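Local coordinates for protein proline-tRNA synthetase class II aaRS (Ybak RNA binding domain plus tRNA synthetase) (PDB 5XIO) that probably catalyses ATP-dependent attachment of L-proline to tRNA(Pro), and is held here with the inhibitor halofuginone and an ATP analogue in its class II synthetase core, at residues Thr137-Trp142 with Trp158-Thr163; Ala106-Ser111 with Ile133-Ser138; Thr211-Gly216 with Ala224-Thr229. All blocks are in the same frame, centred on the assembly; numbering follows the deposited sequence.

How the contacts relate
From the N terminus, contact 2 comes first: residues 106-111 meet 133-138 and close a loop that contains helix 112-122. Contact 1 opens on the last two residues of that closure, Thr137 and Ser138, and runs on to 158-163, closing the long loop between strands 131-140 and 155-165. The two overlap there, with centres about 4 Å apart. Contact 3 follows in series, the hairpin of strands 210-218 and 223-234, its centre about 16 Å from that of contact 1. Strand 252-263 bridges them, pairing with 155-165 and 223-234. Contacts 1 and 2 both touch halofuginone, while contacts 1 and 3 both touch the nucleotide analogue.

Contact 1: residues Thr137-Trp142 with Trp158-Thr163; sequences TSIVRW and WQEGHT. With HFG (7-bromo-6-chloro-3-{3-[(2R,3S)-3-hydroxypiperidin-2-yl]-2-oxopropyl}quinazolin-4(3H)-one), chain C; ANP (phosphoaminophosphonic acid-adenylate ester), chain E.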
loop_
_atom_site.group_PDB
_atom_site.type_symbol
_atom_site.label_atom_id
_atom_site.label_comp_id
_atom_site.label_asym_id
_atom_site.label_seq_id
_atom_site.Cartn_x
_atom_site.Cartn_y
_atom_site.Cartn_z
ATOM N N THR A 137 -5.883 -2.277 -1.869
ATOM C CA THR A 137 -6.741 -1.066 -1.850
ATOM C C THR A 137 -7.567 -1.028 -0.531
ATOM O O THR A 137 -7.544 -1.946 0.279
ATOM C CB THR A 137 -7.756 -1.037 -3.050
ATOM O OG1 THR A 137 -8.762 -2.046 -2.888
ATOM C CG2 THR A 137 -7.128 -1.414 -4.418
ATOM N N SER A 138 -8.317 0.044 -0.353
ATOM C CA SER A 138 -9.307 0.078 0.626
ATOM C C SER A 138 -10.624 -0.008 -0.056
ATOM O O SER A 138 -10.744 0.266 -1.219
ATOM C CB SER A 138 -9.196 1.309 1.514
ATOM O OG SER A 138 -9.742 2.465 0.950
ATOM N N ILE A 139 -11.588 -0.421 0.741
ATOM C CA ILE A 139 -12.937 -0.747 0.386
ATOM C C ILE A 139 -13.863 -0.098 1.468
ATOM O O ILE A 139 -13.527 -0.077 2.708
ATOM C CB ILE A 139 -13.093 -2.230 0.434
ATOM C CG1 ILE A 139 -12.319 -2.886 -0.676
ATOM C CG2 ILE A 139 -14.529 -2.623 0.314
ATOM C CD1 ILE A 139 -12.952 -2.772 -2.066
ATOM N N VAL A 140 -14.978 0.475 0.976
ATOM C CA VAL A 140 -16.060 0.940 1.807
ATOM C C VAL A 140 -17.326 0.215 1.549
ATOM O O VAL A 140 -17.724 0.052 0.393
ATOM C CB VAL A 140 -16.356 2.406 1.554
ATOM C CG1 VAL A 140 -17.590 2.862 2.347
ATOM C CG2 VAL A 140 -15.139 3.246 1.930
ATOM N N ARG A 141 -17.978 -0.205 2.626
ATOM C CA ARG A 141 -19.339 -0.791 2.573
ATOM C C ARG A 141 -20.132 -0.358 3.763
ATOM O O ARG A 141 -19.684 -0.437 4.894
ATOM C CB ARG A 141 -19.304 -2.314 2.559
ATOM C CG ARG A 141 -18.740 -2.891 1.271
ATOM C CD ARG A 141 -18.567 -4.382 1.384
ATOM N NE ARG A 141 -17.735 -4.937 0.329
ATOM C CZ ARG A 141 -17.410 -6.234 0.239
ATOM N NH1 ARG A 141 -17.801 -7.096 1.157
ATOM N NH2 ARG A 141 -16.687 -6.690 -0.776
ATOM N N TRP A 142 -21.339 0.096 3.523
ATOM C CA TRP A 142 -22.141 0.644 4.620
ATOM C C TRP A 142 -22.842 -0.497 5.300
ATOM O O TRP A 142 -23.972 -0.805 4.933
ATOM C CB TRP A 142 -23.173 1.649 4.117
ATOM C CG TRP A 142 -23.246 2.826 4.995
ATOM C CD1 TRP A 142 -24.197 3.114 5.949
ATOM C CD2 TRP A 142 -22.291 3.865 5.047
ATOM N NE1 TRP A 142 -23.889 4.281 6.556
ATOM C CE2 TRP A 142 -22.728 4.774 6.030
ATOM C CE3 TRP A 142 -21.107 4.129 4.341
ATOM C CZ2 TRP A 142 -22.023 5.928 6.341
ATOM C CZ3 TRP A 142 -20.402 5.272 4.647
ATOM C CH2 TRP A 142 -20.870 6.168 5.640
ATOM N N TRP A 158 -7.810 -4.541 1.857
ATOM C CA TRP A 158 -7.710 -5.905 1.289
ATOM C C TRP A 158 -6.806 -6.011 0.068
ATOM O O TRP A 158 -6.270 -5.014 -0.430
ATOM C CB TRP A 158 -9.108 -6.434 0.942
ATOM C CG TRP A 158 -9.753 -5.984 -0.398
ATOM C CD1 TRP A 158 -9.327 -5.028 -1.282
ATOM C CD2 TRP A 158 -10.978 -6.489 -0.944
ATOM N NE1 TRP A 158 -10.238 -4.873 -2.338
ATOM C CE2 TRP A 158 -11.242 -5.775 -2.161
ATOM C CE3 TRP A 158 -11.895 -7.437 -0.503
ATOM C CZ2 TRP A 158 -12.351 -6.009 -2.936
ATOM C CZ3 TRP A 158 -12.992 -7.669 -1.274
ATOM C CH2 TRP A 158 -13.216 -6.968 -2.504
ATOM N N GLN A 159 -6.628 -7.219 -0.419
ATOM C CA GLN A 159 -6.250 -7.392 -1.819
ATOM C C GLN A 159 -7.430 -8.049 -2.530
ATOM O O GLN A 159 -8.177 -8.753 -1.913
ATOM C CB GLN A 159 -4.937 -8.185 -1.997
ATOM C CG GLN A 159 -4.899 -9.534 -1.301
ATOM C CD GLN A 159 -5.658 -10.623 -1.959
ATOM O OE1 GLN A 159 -6.144 -11.530 -1.261
ATOM N NE2 GLN A 159 -5.711 -10.629 -3.330
ATOM N N GLU A 160 -7.611 -7.750 -3.815
ATOM C CA GLU A 160 -8.537 -8.513 -4.662
ATOM C C GLU A 160 -7.777 -8.967 -5.894
ATOM O O GLU A 160 -7.181 -8.131 -6.580
ATOM C CB GLU A 160 -9.735 -7.685 -5.084
ATOM C CG GLU A 160 -9.490 -6.243 -5.505
ATOM C CD GLU A 160 -10.788 -5.571 -5.895
ATOM O OE1 GLU A 160 -11.707 -6.242 -6.495
ATOM O OE2 GLU A 160 -10.932 -4.346 -5.622
ATOM N N GLY A 161 -7.770 -10.283 -6.144
ATOM C CA GLY A 161 -7.149 -10.844 -7.334
ATOM C C GLY A 161 -8.258 -11.210 -8.363
ATOM O O GLY A 161 -9.337 -11.670 -7.962
ATOM N N HIS A 162 -7.964 -11.035 -9.648
ATOM C CA HIS A 162 -8.942 -11.191 -10.752
ATOM C C HIS A 162 -8.171 -11.824 -11.934
ATOM O O HIS A 162 -7.285 -11.170 -12.470
ATOM C CB HIS A 162 -9.466 -9.820 -11.202
ATOM C CG HIS A 162 -10.280 -9.118 -10.165
ATOM N ND1 HIS A 162 -11.636 -9.313 -10.026
ATOM C CD2 HIS A 162 -9.928 -8.234 -9.196
ATOM C CE1 HIS A 162 -12.085 -8.591 -9.014
ATOM N NE2 HIS A 162 -11.070 -7.912 -8.509
ATOM N N THR A 163 -8.405 -13.103 -12.256
ATOM C CA THR A 163 -7.684 -13.756 -13.394
ATOM C C THR A 163 -8.593 -14.110 -14.552
ATOM O O THR A 163 -9.853 -14.250 -14.408
ATOM C CB THR A 163 -6.878 -15.011 -12.997
ATOM O OG1 THR A 163 -7.745 -16.100 -12.751
ATOM C CG2 THR A 163 -6.057 -14.736 -11.763
HETATM O "O4'" HFG C . -16.909 -8.865 -3.456
HETATM C C21 HFG C . -17.534 -9.829 -3.817
HETATM C "C3'" HFG C . -16.950 -10.886 -4.744
HETATM C "C2'" HFG C . -15.422 -10.839 -4.786
HETATM N "N1'" HFG C . -14.921 -9.654 -5.465
HETATM C "C6'" HFG C . -13.474 -9.735 -5.648
HETATM C "C5'" HFG C . -12.746 -9.932 -4.329
HETATM C "C4'" HFG C . -13.310 -11.127 -3.578
HETATM C C39 HFG C . -14.802 -10.965 -3.414
HETATM O "O7'" HFG C . -15.318 -12.100 -2.743
HETATM C "C1'" HFG C . -18.983 -10.066 -3.393
HETATM N N3 HFG C . -19.579 -8.821 -2.896
HETATM C C4 HFG C . -20.124 -7.943 -3.814
HETATM O O11 HFG C . -20.087 -8.154 -4.994
HETATM C C10 HFG C . -20.676 -6.719 -3.229
HETATM C C5 HFG C . -21.238 -5.739 -4.034
HETATM C C2 HFG C . -19.625 -8.564 -1.584
HETATM N N1 HFG C . -20.103 -7.518 -1.033
HETATM C C9 HFG C . -20.651 -6.548 -1.857
HETATM C C8 HFG C . -21.177 -5.399 -1.291
HETATM C C7 HFG C . -21.745 -4.408 -2.078
HETATM BR BR1 HFG C . -22.414 -2.852 -1.229
HETATM C C6 HFG C . -21.768 -4.584 -3.467
HETATM CL CL1 HFG C . -22.455 -3.406 -4.488
HETATM P PG ANP E . -19.299 -11.753 4.511
HETATM O O1G ANP E . -18.478 -12.412 5.504
HETATM O O2G ANP E . -20.812 -11.949 4.808
HETATM O O3G ANP E . -19.068 -10.230 4.543
HETATM P PB ANP E . -19.103 -11.405 1.834
HETATM O O1B ANP E . -19.892 -10.124 2.140
HETATM O O2B ANP E . -19.562 -12.032 0.629
HETATM N N3B ANP E . -18.909 -12.398 3.060
HETATM P PA ANP E . -16.691 -10.970 0.226
HETATM O O1A ANP E . -17.051 -9.881 -0.633
HETATM O O2A ANP E . -16.697 -12.308 -0.324
HETATM O O3A ANP E . -17.611 -10.932 1.523
HETATM O "O5'" ANP E . -15.273 -10.645 0.826
HETATM C "C5'" ANP E . -14.304 -11.653 1.081
HETATM C "C4'" ANP E . -13.690 -11.536 2.483
HETATM O "O4'" ANP E . -13.751 -10.197 2.985
HETATM C "C3'" ANP E . -14.634 -12.298 3.383
HETATM O "O3'" ANP E . -14.347 -13.706 3.321
HETATM C "C2'" ANP E . -14.366 -11.723 4.761
HETATM O "O2'" ANP E . -13.285 -12.407 5.417
HETATM C "C1'" ANP E . -13.913 -10.295 4.427
HETATM N N9 ANP E . -14.908 -9.279 4.825
HETATM C C8 ANP E . -16.162 -9.107 4.319
HETATM N N7 ANP E . -16.825 -8.068 4.815
HETATM C C5 ANP E . -15.891 -7.511 5.676
HETATM C C6 ANP E . -15.929 -6.384 6.514
HETATM N N6 ANP E . -17.004 -5.609 6.618
HETATM N N1 ANP E . -14.858 -6.075 7.253
HETATM C C2 ANP E . -13.787 -6.845 7.166
HETATM N N3 ANP E . -13.637 -7.928 6.417
HETATM C C4 ANP E . -14.708 -8.234 5.672
#
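Ile139 lies over one face of the Trp158 indole, its CG1 3.5 Å from the centroid of the five-membered ring in a CH-pi contact, and the CB of Glu160 backs the opposite face. A chi1 of -69° sets CG1 of Ile139 over the ring, and the further turn at chi2 (-75°) carries CD1 to 3.4 Å from Trp158 CZ2. At the indole edge sits Thr137 OG1, which accepts a weak, bent bond from Trp158 NE1 (3.2 Å, 122°). Behind these side chains, Thr137 and Trp158 form an antiparallel hydrogen-bonded pair with both N-H...O bonds made.

The Arg141 guanidinium has halofuginone N1 3.1 Å above the centre of one face, while its edge meets the alpha-phosphate, with NH2 donating to ANP O1A at 3.2 Å. Its NE is bonded to Pro109 O, which helps fix the plane between inhibitor and nucleotide. Further along, His162 NE2 donates in its ring plane to Glu160 OE1 (2.7 Å). Arg141 is the motif 2 arginine of class II synthetases. Strands 131-140 and 155-165 form the motif 2 hairpin; strand 252-263 pairs with the latter, and helix 112-122 packs on His162.

Contact 2: residues Ala106-Ser111 with Ile133-Ser138; sequences AIRPTS and INQWTS. With HFG (7-bromo-6-chloro-3-{3-[(2R,3S)-3-hydroxypiperidin-2-yl]-2-oxopropyl}quinazolin-4(3H)-one), chain C.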
loop_
_atom_site.group_PDB
_atom_site.type_symbol
_atom_site.label_atom_id
_atom_site.label_comp_id
_atom_site.label_asym_id
_atom_site.label_seq_id
_atom_site.Cartn_x
_atom_site.Cartn_y
_atom_site.Cartn_z
ATOM N N ALA A 106 -20.105 6.369 -7.105
ATOM C CA ALA A 106 -19.992 5.435 -6.008
ATOM C C ALA A 106 -18.577 5.177 -5.640
ATOM O O ALA A 106 -17.720 4.958 -6.534
ATOM C CB ALA A 106 -20.621 4.121 -6.367
ATOM N N ILE A 107 -18.348 5.152 -4.327
ATOM C CA ILE A 107 -17.162 4.579 -3.787
ATOM C C ILE A 107 -17.199 3.074 -3.914
ATOM O O ILE A 107 -18.198 2.362 -3.585
ATOM C CB ILE A 107 -16.952 4.882 -2.314
ATOM C CG1 ILE A 107 -16.638 6.314 -2.113
ATOM C CG2 ILE A 107 -15.710 4.151 -1.791
ATOM C CD1 ILE A 107 -16.924 6.721 -0.660
ATOM N N ARG A 108 -16.094 2.581 -4.418
ATOM C CA ARG A 108 -15.851 1.189 -4.703
ATOM C C ARG A 108 -16.075 0.175 -3.580
ATOM O O ARG A 108 -15.447 0.198 -2.576
ATOM C CB ARG A 108 -14.463 1.106 -5.335
ATOM C CG ARG A 108 -13.669 -0.148 -5.212
ATOM C CD ARG A 108 -12.418 0.152 -4.447
ATOM N NE ARG A 108 -11.303 0.451 -5.297
ATOM C CZ ARG A 108 -10.301 1.209 -4.926
ATOM N NH1 ARG A 108 -10.265 1.721 -3.727
ATOM N NH2 ARG A 108 -9.331 1.442 -5.754
ATOM N N PRO A 109 -17.025 -0.700 -3.793
ATOM C CA PRO A 109 -17.331 -1.750 -2.852
ATOM C C PRO A 109 -16.648 -3.055 -3.175
ATOM O O PRO A 109 -16.596 -3.872 -2.350
ATOM C CB PRO A 109 -18.817 -1.906 -3.017
ATOM C CG PRO A 109 -19.047 -1.598 -4.418
ATOM C CD PRO A 109 -18.085 -0.543 -4.786
ATOM N N THR A 110 -16.178 -3.172 -4.392
ATOM C CA THR A 110 -15.480 -4.262 -5.065
ATOM C C THR A 110 -15.222 -3.770 -6.504
ATOM O O THR A 110 -15.917 -2.939 -7.012
ATOM C CB THR A 110 -16.216 -5.624 -4.972
ATOM O OG1 THR A 110 -15.402 -6.669 -5.431
ATOM C CG2 THR A 110 -17.489 -5.585 -5.661
ATOM N N SER A 111 -14.242 -4.338 -7.163
ATOM C CA SER A 111 -13.837 -3.864 -8.442
ATOM C C SER A 111 -14.236 -4.511 -9.750
ATOM O O SER A 111 -13.743 -4.119 -10.739
ATOM C CB SER A 111 -12.350 -3.700 -8.411
ATOM O OG SER A 111 -12.085 -2.529 -7.785
ATOM N N ILE A 133 -4.346 -10.212 -12.590
ATOM C CA ILE A 133 -4.192 -8.925 -11.920
ATOM C C ILE A 133 -4.470 -8.996 -10.396
ATOM O O ILE A 133 -5.274 -9.801 -9.946
ATOM C CB ILE A 133 -5.114 -7.932 -12.598
ATOM C CG1 ILE A 133 -4.651 -7.760 -14.061
ATOM C CG2 ILE A 133 -5.141 -6.604 -11.834
ATOM C CD1 ILE A 133 -3.584 -6.718 -14.248
ATOM N N ASN A 134 -3.798 -8.162 -9.605
ATOM C CA ASN A 134 -4.094 -7.992 -8.161
ATOM C C ASN A 134 -3.958 -6.497 -7.810
ATOM O O ASN A 134 -3.126 -5.792 -8.360
ATOM C CB ASN A 134 -3.166 -8.848 -7.298
ATOM C CG ASN A 134 -3.263 -8.550 -5.730
ATOM O OD1 ASN A 134 -4.136 -9.077 -5.029
ATOM N ND2 ASN A 134 -2.299 -7.809 -5.201
ATOM N N GLN A 135 -4.808 -6.000 -6.926
ATOM C CA GLN A 135 -4.537 -4.742 -6.316
ATOM C C GLN A 135 -4.763 -4.737 -4.784
ATOM O O GLN A 135 -5.635 -5.422 -4.247
ATOM C CB GLN A 135 -5.361 -3.663 -6.991
ATOM C CG GLN A 135 -6.855 -3.859 -6.990
ATOM C CD GLN A 135 -7.678 -2.626 -7.467
ATOM O OE1 GLN A 135 -7.160 -1.653 -7.978
ATOM N NE2 GLN A 135 -9.003 -2.701 -7.271
ATOM N N TRP A 136 -3.924 -3.973 -4.105
ATOM C CA TRP A 136 -4.014 -3.665 -2.651
ATOM C C TRP A 136 -4.742 -2.307 -2.544
ATOM O O TRP A 136 -4.326 -1.307 -3.132
ATOM C CB TRP A 136 -2.581 -3.596 -2.067
ATOM C CG TRP A 136 -1.819 -4.925 -2.061
ATOM C CD1 TRP A 136 -0.867 -5.368 -2.985
ATOM C CD2 TRP A 136 -1.947 -5.976 -1.097
ATOM N NE1 TRP A 136 -0.465 -6.639 -2.665
ATOM C CE2 TRP A 136 -1.087 -7.023 -1.495
ATOM C CE3 TRP A 136 -2.700 -6.129 0.082
ATOM C CZ2 TRP A 136 -0.963 -8.210 -0.749
ATOM C CZ3 TRP A 136 -2.609 -7.318 0.783
ATOM C CH2 TRP A 136 -1.733 -8.342 0.370
ATOM N N THR A 137 -5.883 -2.277 -1.869
ATOM C CA THR A 137 -6.741 -1.066 -1.850
ATOM C C THR A 137 -7.567 -1.028 -0.531
ATOM O O THR A 137 -7.544 -1.946 0.279
ATOM C CB THR A 137 -7.756 -1.037 -3.050
ATOM O OG1 THR A 137 -8.762 -2.046 -2.888
ATOM C CG2 THR A 137 -7.128 -1.414 -4.418
ATOM N N SER A 138 -8.317 0.044 -0.353
ATOM C CA SER A 138 -9.307 0.078 0.626
ATOM C C SER A 138 -10.624 -0.008 -0.056
ATOM O O SER A 138 -10.744 0.266 -1.219
ATOM C CB SER A 138 -9.196 1.309 1.514
ATOM O OG SER A 138 -9.742 2.465 0.950
HETATM O "O4'" HFG C . -16.909 -8.865 -3.456
HETATM C C21 HFG C . -17.534 -9.829 -3.817
HETATM C "C3'" HFG C . -16.950 -10.886 -4.744
HETATM C "C2'" HFG C . -15.422 -10.839 -4.786
HETATM N "N1'" HFG C . -14.921 -9.654 -5.465
HETATM C "C6'" HFG C . -13.474 -9.735 -5.648
HETATM C "C5'" HFG C . -12.746 -9.932 -4.329
HETATM C "C4'" HFG C . -13.310 -11.127 -3.578
HETATM C C39 HFG C . -14.802 -10.965 -3.414
HETATM O "O7'" HFG C . -15.318 -12.100 -2.743
HETATM C "C1'" HFG C . -18.983 -10.066 -3.393
HETATM N N3 HFG C . -19.579 -8.821 -2.896
HETATM C C4 HFG C . -20.124 -7.943 -3.814
HETATM O O11 HFG C . -20.087 -8.154 -4.994
HETATM C C10 HFG C . -20.676 -6.719 -3.229
HETATM C C5 HFG C . -21.238 -5.739 -4.034
HETATM C C2 HFG C . -19.625 -8.564 -1.584
HETATM N N1 HFG C . -20.103 -7.518 -1.033
HETATM C C9 HFG C . -20.651 -6.548 -1.857
HETATM C C8 HFG C . -21.177 -5.399 -1.291
HETATM C C7 HFG C . -21.745 -4.408 -2.078
HETATM BR BR1 HFG C . -22.414 -2.852 -1.229
HETATM C C6 HFG C . -21.768 -4.584 -3.467
HETATM CL CL1 HFG C . -22.455 -3.406 -4.488
#
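The TXE loop of the proline pocket in this class II core, between strand 99-107 and helix 112-122, is braced against strand 131-140 by Arg108 and Ser111, which reach Thr137, Ser138 and Gln135. Arg108 does most of the reaching. Its chain is bent at chi2 and chi3 (-117° and -94°), and this turns one face of the guanidinium to Thr137, whose CB lies 3.7 Å above it, offset toward the rim. From there NH1 of Arg108 donates a weak, bent bond to Ser138 O at 2.9 Å, while NH2 makes another weak one to Phe67 O.

Three residues before Ser138 in the strand, the extended end of Gln135 brings NE2 to 3.1 Å from Ser111 OG. Both atoms are hydrogen-bonded to Glu160 OE2, a buried carboxylate oxygen that therefore gathers the loop, strand 131-140 and strand 155-165 at one point. The amide of Gln135 is held from its other end too, since OE1 accepts from Phe67 N.

Ser111 occupies the N-cap position of helix 112-122, although its side chain makes no capping bond. On the ligand side of the loop, Thr110 OG1 stands anti to the backbone N (chi1 -170°) and accepts the bond from halofuginone N1' at 3.0 Å; Glu112 OE1 is its second partner. Pro109 lies against one face of the halogenated ring, with CG 3.9 Å from the chlorine CL1. Ile107 touches Phe70 of the second subunit, so the same strand end also borders the dimer interface.

A threonine and a nearby glutamate presented by such a loop are characteristic of prolyl-tRNA synthetases, where they probably receive the proline amine; the inhibitor's piperidine nitrogen probably takes the place of that amine.

Contact 3: residues Thr211-Gly216 with Ala224-Thr229; sequences TKSIEG and AVQAAT. With ANP (phosphoaminophosphonic acid-adenylate ester), chain E.
Gln226 crosses Glu215 obliquely, its CG 3.6 Å from Glu215 OE2, and continues past it to the nucleotide. With CG anti to the backbone N (chi1 -179°) and the chain extended beyond, the amide NE2 of Gln226 arrives 2.9 Å from ANP O3'. The backbone of the same residue grips the ribose, as Gln226 O accepts from ANP O2' at 2.9 Å and also bonds to Arg265. Thr229 flanks the sugar with OG1 3.5 Å from ANP C5'.

In the next shell, Ser213 OG donates to the anti lone pair of Glu215 OE2 (2.9 Å), and Lys199 makes a salt bridge with that same oxygen, so the carboxylate beside Gln226 is fixed from two quarters. Ser213 CB in turn packs 3.5 Å from Thr229 CG2.

The backbone sets all this up. Gly216 and Val225 exchange two bonds, and Ala227 N donates to Ile214 O at 2.8 Å. Glu215 then pairs with Gln226 but Ser213 with Thr229, which places Ala227 and Ala228 together opposite Ile214: a beta bulge. Ile214 CD1 touches the CB atoms of both alanines.

Strands 210-218 and 223-234 form a hairpin of the class II catalytic core. Strand 195-198 pairs on the outer side of 210-218, strand 252-263 beside 223-234, and helix 168-189 packs against Ile214 and Ala228 through Tyr186 and Tyr182.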
loop_
_atom_site.group_PDB
_atom_site.type_symbol
_atom_site.label_atom_id
_atom_site.label_comp_id
_atom_site.label_asym_id
_atom_site.label_seq_id
_atom_site.Cartn_x
_atom_site.Cartn_y
_atom_site.Cartn_z
ATOM N N THR A 211 -17.673 -21.393 -5.230
ATOM C CA THR A 211 -16.985 -20.565 -4.242
ATOM C C THR A 211 -16.314 -21.464 -3.191
ATOM O O THR A 211 -16.989 -22.247 -2.507
ATOM C CB THR A 211 -17.931 -19.594 -3.523
ATOM O OG1 THR A 211 -18.306 -18.529 -4.404
ATOM C CG2 THR A 211 -17.245 -18.948 -2.306
ATOM N N LYS A 212 -14.991 -21.333 -3.054
ATOM C CA LYS A 212 -14.302 -22.019 -2.006
ATOM C C LYS A 212 -13.807 -21.010 -1.018
ATOM O O LYS A 212 -13.601 -19.849 -1.361
ATOM C CB LYS A 212 -13.136 -22.837 -2.521
ATOM C CG LYS A 212 -13.373 -23.551 -3.844
ATOM C CD LYS A 212 -12.752 -24.930 -3.835
ATOM C CE LYS A 212 -12.996 -25.609 -5.181
ATOM N NZ LYS A 212 -12.134 -26.784 -5.403
ATOM N N SER A 213 -13.561 -21.484 0.192
ATOM C CA SER A 213 -13.373 -20.609 1.283
ATOM C C SER A 213 -12.684 -21.371 2.344
ATOM O O SER A 213 -12.632 -22.597 2.290
ATOM C CB SER A 213 -14.728 -20.110 1.831
ATOM O OG SER A 213 -15.376 -21.115 2.639
ATOM N N ILE A 214 -12.153 -20.600 3.281
ATOM C CA ILE A 214 -11.607 -21.099 4.516
ATOM C C ILE A 214 -12.450 -20.518 5.672
ATOM O O ILE A 214 -12.759 -19.314 5.692
ATOM C CB ILE A 214 -10.103 -20.702 4.738
ATOM C CG1 ILE A 214 -9.796 -19.283 4.278
ATOM C CG2 ILE A 214 -9.123 -21.663 4.085
ATOM C CD1 ILE A 214 -8.454 -18.779 4.826
ATOM N N GLU A 215 -12.790 -21.365 6.625
ATOM C CA GLU A 215 -13.599 -20.996 7.766
ATOM C C GLU A 215 -12.772 -21.165 8.969
ATOM O O GLU A 215 -12.077 -22.150 9.070
ATOM C CB GLU A 215 -14.790 -21.927 7.907
ATOM C CG GLU A 215 -15.677 -21.960 6.656
ATOM C CD GLU A 215 -16.448 -20.646 6.382
ATOM O OE1 GLU A 215 -17.090 -20.100 7.331
ATOM O OE2 GLU A 215 -16.456 -20.179 5.189
ATOM N N GLY A 216 -12.838 -20.204 9.885
ATOM C CA GLY A 216 -12.310 -20.387 11.206
ATOM C C GLY A 216 -13.367 -20.199 12.301
ATOM O O GLY A 216 -14.543 -20.004 12.032
ATOM N N ALA A 224 -18.524 -18.979 14.080
ATOM C CA ALA A 224 -17.667 -19.151 12.904
ATOM C C ALA A 224 -17.478 -17.820 12.176
ATOM O O ALA A 224 -18.351 -16.946 12.225
ATOM C CB ALA A 224 -18.269 -20.134 11.974
ATOM N N VAL A 225 -16.319 -17.688 11.512
ATOM C CA VAL A 225 -16.008 -16.554 10.693
ATOM C C VAL A 225 -15.443 -17.020 9.368
ATOM O O VAL A 225 -14.616 -17.919 9.294
ATOM C CB VAL A 225 -14.950 -15.658 11.354
ATOM C CG1 VAL A 225 -14.781 -14.398 10.555
ATOM C CG2 VAL A 225 -15.365 -15.272 12.758
ATOM N N GLN A 226 -15.870 -16.377 8.314
ATOM C CA GLN A 226 -15.402 -16.693 6.997
ATOM C C GLN A 226 -14.079 -15.931 6.833
ATOM O O GLN A 226 -14.089 -14.713 6.925
ATOM C CB GLN A 226 -16.413 -16.271 5.931
ATOM C CG GLN A 226 -15.886 -16.638 4.541
ATOM C CD GLN A 226 -16.763 -16.213 3.354
ATOM O OE1 GLN A 226 -17.239 -17.047 2.608
ATOM N NE2 GLN A 226 -16.925 -14.920 3.155
ATOM N N ALA A 227 -12.963 -16.624 6.564
ATOM C CA ALA A 227 -11.654 -15.991 6.709
ATOM C C ALA A 227 -10.994 -15.511 5.433
ATOM O O ALA A 227 -10.045 -14.705 5.503
ATOM C CB ALA A 227 -10.681 -16.893 7.475
ATOM N N ALA A 228 -11.440 -16.048 4.306
ATOM C CA ALA A 228 -11.058 -15.594 2.976
ATOM C C ALA A 228 -11.878 -16.409 1.945
ATOM O O ALA A 228 -12.490 -17.366 2.335
ATOM C CB ALA A 228 -9.589 -15.811 2.785
ATOM N N THR A 229 -11.913 -16.040 0.662
ATOM C CA THR A 229 -12.663 -16.819 -0.378
ATOM C C THR A 229 -12.080 -16.692 -1.774
ATOM O O THR A 229 -11.346 -15.731 -2.067
ATOM C CB THR A 229 -14.089 -16.296 -0.554
ATOM O OG1 THR A 229 -14.077 -14.907 -0.300
ATOM C CG2 THR A 229 -15.053 -16.961 0.398
HETATM P PG ANP E . -19.299 -11.753 4.511
HETATM O O1G ANP E . -18.478 -12.412 5.504
HETATM O O2G ANP E . -20.812 -11.949 4.808
HETATM O O3G ANP E . -19.068 -10.230 4.543
HETATM P PB ANP E . -19.103 -11.405 1.834
HETATM O O1B ANP E . -19.892 -10.124 2.140
HETATM O O2B ANP E . -19.562 -12.032 0.629
HETATM N N3B ANP E . -18.909 -12.398 3.060
HETATM P PA ANP E . -16.691 -10.970 0.226
HETATM O O1A ANP E . -17.051 -9.881 -0.633
HETATM O O2A ANP E . -16.697 -12.308 -0.324
HETATM O O3A ANP E . -17.611 -10.932 1.523
HETATM O "O5'" ANP E . -15.273 -10.645 0.826
HETATM C "C5'" ANP E . -14.304 -11.653 1.081
HETATM C "C4'" ANP E . -13.690 -11.536 2.483
HETATM O "O4'" ANP E . -13.751 -10.197 2.985
HETATM C "C3'" ANP E . -14.634 -12.298 3.383
HETATM O "O3'" ANP E . -14.347 -13.706 3.321
HETATM C "C2'" ANP E . -14.366 -11.723 4.761
HETATM O "O2'" ANP E . -13.285 -12.407 5.417
HETATM C "C1'" ANP E . -13.913 -10.295 4.427
HETATM N N9 ANP E . -14.908 -9.279 4.825
HETATM C C8 ANP E . -16.162 -9.107 4.319
HETATM N N7 ANP E . -16.825 -8.068 4.815
HETATM C C5 ANP E . -15.891 -7.511 5.676
HETATM C C6 ANP E . -15.929 -6.384 6.514
HETATM N N6 ANP E . -17.004 -5.609 6.618
HETATM N N1 ANP E . -14.858 -6.075 7.253
HETATM C C2 ANP E . -13.787 -6.845 7.166
HETATM N N3 ANP E . -13.637 -7.928 6.417
HETATM C C4 ANP E . -14.708 -8.234 5.672
#